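Side-chain contacts in transcriptional regulator (Rhodococcus sp., PDB 2O0Y), which probably binds DNA and regulates transcription, as a member of the IclR family with a helix-turn-helix domain: residues 53-56 against 57-61; 23-26 against 27-31. All blocks are in the same frame, centred on the assembly; numbering follows the deposited sequence.

Contact 1 (53-56 against 57-61)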
ATOM      1  N   THR B  53       8.718 -29.817 -11.706  1.00 29.28           N
ATOM      2  CA  THR B  53      10.138 -29.396 -11.544  1.00 29.70           C
ATOM      3  C   THR B  53      10.416 -27.989 -12.115  1.00 29.03           C
ATOM      4  O   THR B  53      11.204 -27.228 -11.554  1.00 29.60           O
ATOM      5  CB  THR B  53      11.140 -30.419 -12.169  1.00 29.92           C
ATOM      6  OG1 THR B  53      10.855 -30.551 -13.573  1.00 29.82           O
ATOM      7  CG2 THR B  53      11.012 -31.775 -11.509  1.00 30.00           C
ATOM      8  N   THR B  54       9.750 -27.646 -13.213  1.00 28.19           N
ATOM      9  CA  THR B  54       9.826 -26.302 -13.805  1.00 28.66           C
ATOM     10  C   THR B  54       9.213 -25.290 -12.874  1.00 28.32           C
ATOM     11  O   THR B  54       9.839 -24.280 -12.588  1.00 29.06           O
ATOM     12  CB  THR B  54       9.105 -26.267 -15.147  1.00 28.91           C
ATOM     13  OG1 THR B  54       9.732 -27.217 -15.984  1.00 29.70           O
ATOM     14  CG2 THR B  54       9.119 -24.871 -15.793  1.00 30.75           C
ATOM     15  N   VAL B  55       8.005 -25.560 -12.366  1.00 28.82           N
ATOM     16  CA  VAL B  55       7.395 -24.642 -11.384  1.00 28.13           C
ATOM     17  C   VAL B  55       8.234 -24.484 -10.117  1.00 28.24           C
ATOM     18  O   VAL B  55       8.399 -23.362  -9.613  1.00 28.89           O
ATOM     19  CB  VAL B  55       5.961 -25.039 -10.977  1.00 29.16           C
ATOM     20  CG1 VAL B  55       5.393 -23.971  -9.989  1.00 25.03           C
ATOM     21  CG2 VAL B  55       5.029 -25.064 -12.235  1.00 25.36           C
ATOM     22  N   VAL B  56       8.746 -25.596  -9.577  1.00 28.83           N
ATOM     23  CA  VAL B  56       9.567 -25.540  -8.365  1.00 28.89           C
ATOM     24  C   VAL B  56      10.770 -24.625  -8.602  1.00 29.50           C
ATOM     25  O   VAL B  56      11.090 -23.790  -7.761  1.00 30.44           O
ATOM     26  CB  VAL B  56       9.983 -26.953  -7.907  1.00 29.59           C
ATOM     27  CG1 VAL B  56      11.023 -26.924  -6.726  1.00 31.95           C
ATOM     28  CG2 VAL B  56       8.775 -27.771  -7.547  1.00 27.99           C
ATOM     29  N   ARG B  57      11.457 -24.777  -9.732  1.00 28.90           N
ATOM     30  CA  ARG B  57      12.613 -23.925 -10.024  1.00 29.13           C
ATOM     31  C   ARG B  57      12.241 -22.432 -10.127  1.00 28.16           C
ATOM     32  O   ARG B  57      12.945 -21.553  -9.619  1.00 26.28           O
ATOM     33  CB  ARG B  57      13.287 -24.399 -11.303  1.00 29.98           C
ATOM     34  CG  ARG B  57      14.258 -23.414 -11.937  1.00 33.37           C
ATOM     35  CD  ARG B  57      15.216 -24.093 -12.958  1.00 37.22           C
ATOM     36  NE  ARG B  57      14.558 -24.952 -13.965  1.00 42.83           N
ATOM     37  CZ  ARG B  57      13.555 -24.620 -14.797  1.00 43.95           C
ATOM     38  NH1 ARG B  57      12.966 -23.417 -14.759  1.00 45.03           N
ATOM     39  NH2 ARG B  57      13.099 -25.541 -15.652  1.00 41.70           N
ATOM     40  N   LEU B  58      11.141 -22.140 -10.803  1.00 27.45           N
ATOM     41  CA  LEU B  58      10.742 -20.716 -10.966  1.00 25.76           C
ATOM     42  C   LEU B  58      10.291 -20.140  -9.658  1.00 27.36           C
ATOM     43  O   LEU B  58      10.646 -18.987  -9.335  1.00 26.96           O
ATOM     44  CB  LEU B  58       9.651 -20.543 -12.039  1.00 26.13           C
ATOM     45  CG  LEU B  58      10.077 -20.860 -13.479  1.00 26.76           C
ATOM     46  CD1 LEU B  58       8.853 -21.016 -14.455  1.00 23.99           C
ATOM     47  CD2 LEU B  58      11.055 -19.780 -14.006  1.00 30.33           C
ATOM     48  N   VAL B  59       9.536 -20.924  -8.873  1.00 26.56           N
ATOM     49  CA  VAL B  59       9.056 -20.427  -7.583  1.00 26.92           C
ATOM     50  C   VAL B  59      10.269 -20.134  -6.664  1.00 27.96           C
ATOM     51  O   VAL B  59      10.311 -19.091  -6.034  1.00 27.99           O
ATOM     52  CB  VAL B  59       8.050 -21.408  -6.945  1.00 28.39           C
ATOM     53  CG1 VAL B  59       7.835 -21.087  -5.477  1.00 28.48           C
ATOM     54  CG2 VAL B  59       6.706 -21.315  -7.699  1.00 27.26           C
ATOM     55  N   ALA B  60      11.276 -21.020  -6.669  1.00 27.44           N
ATOM     56  CA  ALA B  60      12.529 -20.813  -5.946  1.00 27.12           C
ATOM     57  C   ALA B  60      13.181 -19.448  -6.269  1.00 27.97           C
ATOM     58  O   ALA B  60      13.493 -18.672  -5.354  1.00 27.34           O
ATOM     59  CB  ALA B  60      13.483 -21.937  -6.229  1.00 26.72           C
ATOM     60  N   THR B  61      13.391 -19.154  -7.558  1.00 26.85           N
ATOM     61  CA  THR B  61      13.971 -17.868  -7.961  1.00 27.49           C
ATOM     62  C   THR B  61      13.096 -16.696  -7.502  1.00 26.26           C
ATOM     63  O   THR B  61      13.605 -15.692  -6.996  1.00 24.17           O
ATOM     64  CB  THR B  61      14.172 -17.762  -9.510  1.00 29.65           C
ATOM     65  OG1 THR B  61      15.163 -18.707  -9.905  1.00 30.34           O
ATOM     66  CG2 THR B  61      14.741 -16.395  -9.865  1.00 31.30           C
TER
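Arg57 N donates to Thr53 O and Leu58 N to Thr54 O, each N-H...O angle 161°, and Val59 N to Val55 O and Ala60 N to Val56 O continue the i to i+4 series. These bonds place the stretch within helix 52-64 of the IclR helix-turn-helix domain; Val59 N to Val55 O, at 2.8 Å, is the shortest of the four.

The polar side chains meet more loosely. Arg57 leaves the helix with CG anti to its backbone N and then bends at chi3 (50°), which folds the guanidinium back over Thr54, one face above Thr54 CA. Arg57 NH2 stands 3.8 Å from Thr54 OG1, which is too long for a hydrogen bond and amounts to packing. Val19 of the second subunit also packs against Arg57.

Leu58 runs alongside Thr54, its CG 3.5 Å from Thr54 O, and both side chains touch Arg24 of helix 18-29. On the buried flank Val55 faces Leu41, Leu44 and Val45 of helix 41-48, and Val59 shares Leu44. The two valines also meet each other directly, Val55 CG1 lying 3.7 Å from Val59 CG2.

Contact 2 (23-26 against 27-31)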
ATOM      1  N   THR B  23       7.574 -15.529 -19.725  1.00 28.76           N
ATOM      2  CA  THR B  23       6.139 -15.864 -19.889  1.00 27.34           C
ATOM      3  C   THR B  23       5.608 -16.771 -18.780  1.00 26.77           C
ATOM      4  O   THR B  23       4.463 -16.645 -18.334  1.00 25.75           O
ATOM      5  CB  THR B  23       5.953 -16.631 -21.200  1.00 28.11           C
ATOM      6  OG1 THR B  23       6.269 -15.733 -22.234  1.00 30.30           O
ATOM      7  CG2 THR B  23       4.492 -17.037 -21.380  1.00 31.67           C
ATOM      8  N   ARG B  24       6.434 -17.739 -18.370  1.00 24.45           N
ATOM      9  CA  ARG B  24       6.082 -18.624 -17.302  1.00 24.48           C
ATOM     10  C   ARG B  24       5.985 -17.860 -15.985  1.00 25.23           C
ATOM     11  O   ARG B  24       5.125 -18.130 -15.184  1.00 27.22           O
ATOM     12  CB  ARG B  24       7.145 -19.741 -17.201  1.00 24.92           C
ATOM     13  CG  ARG B  24       7.003 -20.734 -18.430  1.00 22.11           C
ATOM     14  CD  ARG B  24       8.215 -21.618 -18.546  1.00 23.24           C
ATOM     15  NE  ARG B  24       7.948 -22.633 -19.571  1.00 23.13           N
ATOM     16  CZ  ARG B  24       8.774 -23.613 -19.891  1.00 27.86           C
ATOM     17  NH1 ARG B  24       9.926 -23.727 -19.258  1.00 28.98           N
ATOM     18  NH2 ARG B  24       8.426 -24.469 -20.829  1.00 24.05           N
ATOM     19  N   VAL B  25       6.894 -16.937 -15.724  1.00 25.15           N
ATOM     20  CA  VAL B  25       6.800 -16.128 -14.525  1.00 25.19           C
ATOM     21  C   VAL B  25       5.506 -15.314 -14.530  1.00 25.20           C
ATOM     22  O   VAL B  25       4.798 -15.250 -13.564  1.00 24.93           O
ATOM     23  CB  VAL B  25       8.046 -15.204 -14.396  1.00 26.49           C
ATOM     24  CG1 VAL B  25       7.893 -14.320 -13.227  1.00 26.48           C
ATOM     25  CG2 VAL B  25       9.300 -16.104 -14.196  1.00 26.29           C
ATOM     26  N   ILE B  26       5.214 -14.660 -15.632  1.00 25.88           N
ATOM     27  CA  ILE B  26       3.922 -13.969 -15.779  1.00 25.42           C
ATOM     28  C   ILE B  26       2.736 -14.919 -15.614  1.00 25.43           C
ATOM     29  O   ILE B  26       1.762 -14.579 -14.920  1.00 27.00           O
ATOM     30  CB  ILE B  26       3.880 -13.182 -17.125  1.00 25.67           C
ATOM     31  CG1 ILE B  26       5.015 -12.143 -17.157  1.00 25.20           C
ATOM     32  CG2 ILE B  26       2.504 -12.501 -17.334  1.00 25.07           C
ATOM     33  CD1 ILE B  26       5.277 -11.550 -18.615  1.00 24.86           C
ATOM     34  N   ASP B  27       2.749 -16.088 -16.260  1.00 24.96           N
ATOM     35  CA  ASP B  27       1.650 -17.029 -16.111  1.00 24.48           C
ATOM     36  C   ASP B  27       1.397 -17.436 -14.643  1.00 24.57           C
ATOM     37  O   ASP B  27       0.246 -17.710 -14.206  1.00 23.62           O
ATOM     38  CB  ASP B  27       1.931 -18.301 -16.983  1.00 25.01           C
ATOM     39  CG  ASP B  27       1.910 -18.005 -18.448  1.00 27.19           C
ATOM     40  OD1 ASP B  27       1.451 -16.894 -18.844  1.00 25.57           O
ATOM     41  OD2 ASP B  27       2.391 -18.859 -19.240  1.00 29.03           O
ATOM     42  N   LEU B  28       2.473 -17.535 -13.875  1.00 23.52           N
ATOM     43  CA  LEU B  28       2.354 -17.922 -12.450  1.00 24.71           C
ATOM     44  C   LEU B  28       1.773 -16.768 -11.652  1.00 24.95           C
ATOM     45  O   LEU B  28       0.849 -16.962 -10.879  1.00 25.92           O
ATOM     46  CB  LEU B  28       3.754 -18.304 -11.860  1.00 22.48           C
ATOM     47  CG  LEU B  28       4.283 -19.647 -12.409  1.00 23.55           C
ATOM     48  CD1 LEU B  28       5.793 -19.821 -12.034  1.00 23.32           C
ATOM     49  CD2 LEU B  28       3.488 -20.820 -11.720  1.00 23.84           C
ATOM     50  N   LEU B  29       2.284 -15.554 -11.869  1.00 23.69           N
ATOM     51  CA  LEU B  29       1.763 -14.390 -11.142  1.00 23.79           C
ATOM     52  C   LEU B  29       0.309 -14.134 -11.471  1.00 24.95           C
ATOM     53  O   LEU B  29      -0.476 -13.706 -10.636  1.00 24.34           O
ATOM     54  CB  LEU B  29       2.601 -13.176 -11.522  1.00 23.93           C
ATOM     55  CG  LEU B  29       4.041 -13.143 -11.008  1.00 27.23           C
ATOM     56  CD1 LEU B  29       4.826 -11.980 -11.637  1.00 26.65           C
ATOM     57  CD2 LEU B  29       3.948 -12.951  -9.467  1.00 30.11           C
ATOM     58  N   GLU B  30      -0.072 -14.407 -12.701  1.00 25.88           N
ATOM     59  CA  GLU B  30      -1.499 -14.254 -13.077  1.00 26.50           C
ATOM     60  C   GLU B  30      -2.453 -15.120 -12.289  1.00 26.59           C
ATOM     61  O   GLU B  30      -3.661 -14.866 -12.259  1.00 26.15           O
ATOM     62  CB  GLU B  30      -1.660 -14.569 -14.560  1.00 28.42           C
ATOM     63  CG  GLU B  30      -0.977 -13.553 -15.446  1.00 33.82           C
ATOM     64  CD  GLU B  30      -1.808 -12.323 -15.678  1.00 43.94           C
ATOM     65  OE1 GLU B  30      -2.974 -12.270 -15.184  1.00 47.38           O
ATOM     66  OE2 GLU B  30      -1.303 -11.394 -16.349  1.00 47.61           O
ATOM     67  N   LEU B  31      -1.949 -16.166 -11.629  1.00 25.20           N
ATOM     68  CA  LEU B  31      -2.870 -17.030 -10.866  1.00 25.39           C
ATOM     69  C   LEU B  31      -3.197 -16.391  -9.494  1.00 25.77           C
ATOM     70  O   LEU B  31      -4.060 -16.841  -8.791  1.00 25.91           O
ATOM     71  CB  LEU B  31      -2.205 -18.416 -10.607  1.00 24.44           C
ATOM     72  CG  LEU B  31      -2.094 -19.291 -11.862  1.00 25.78           C
ATOM     73  CD1 LEU B  31      -1.205 -20.526 -11.539  1.00 23.73           C
ATOM     74  CD2 LEU B  31      -3.495 -19.681 -12.286  1.00 25.26           C
TER
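Leu28 N, Leu29 N and Glu30 N donate to Arg24 O, Val25 O and Ile26 O respectively, the i to i+4 pattern of helix 18-29 in the IclR helix-turn-helix domain, and the bond from Leu29 N to Val25 O is the straightest of the three, with an N-H...O angle of 169°. Leu28 N also makes a weak second bond to Val25 O, at 3.3 Å.

Among the side chains, Asp27 and Thr23 run side by side. The methyl CG2 of Thr23 approaches the carboxylate, 3.5 Å from Asp27 OD2, while Thr23 OG1, on the other branch, is satisfied by a hydrogen bond to Val19 O one turn earlier. The division follows from chi1 of Thr23 (-66°), which sets CG2 anti to the backbone N and OG1 beside it. The strongest partner of the carboxylate lies across the dimer interface: Asp27 OD1 forms a salt bridge with NH2 of Arg65 of the second subunit, whose side chain also packs on Thr23 and Ile26. An asparagine at Asp27 would probably deprive Arg65 of the second subunit of this countercharge and weaken this link between the subunits.

Leu28 and Leu29 share Met62 of helix 52-64; Leu28 also reaches Leu44 and Thr48 of helix 41-48, and Leu29 meets Trp85 of the second subunit. Val25 and Leu29 point the same way, with Val25 CG1 4.2 Å from Leu29 CD1. Glu30 lies alongside Ile26 and is bent at chi2 (-83°), a bend that brings one carboxylate oxygen, Glu30 OE2, to 4.1 Å from Ile26 CG2.

Overall arrangement
Contact 1 and contact 2 lie on different helices of the same helix-turn-helix domain, 52-64 and 18-29, with centres about 12 Å apart. They meet directly: Leu58 CD1 is 3.5 Å from Arg24 CB, and Leu28 packs against Val55 and Leu58. Both present aliphatic side chains to helix 41-48, so the buried side of each belongs to one shared core. Their outer sides differ. In contact 1 exposed Val56, Arg57 and Ala60 contrast with buried Val55 and Val59, and the second subunit is met through packing and a hydrogen bond that Thr61 OG1 accepts from Val19 N of the second subunit. Contact 2 has no fully exposed touching residue and adds an intersubunit salt bridge.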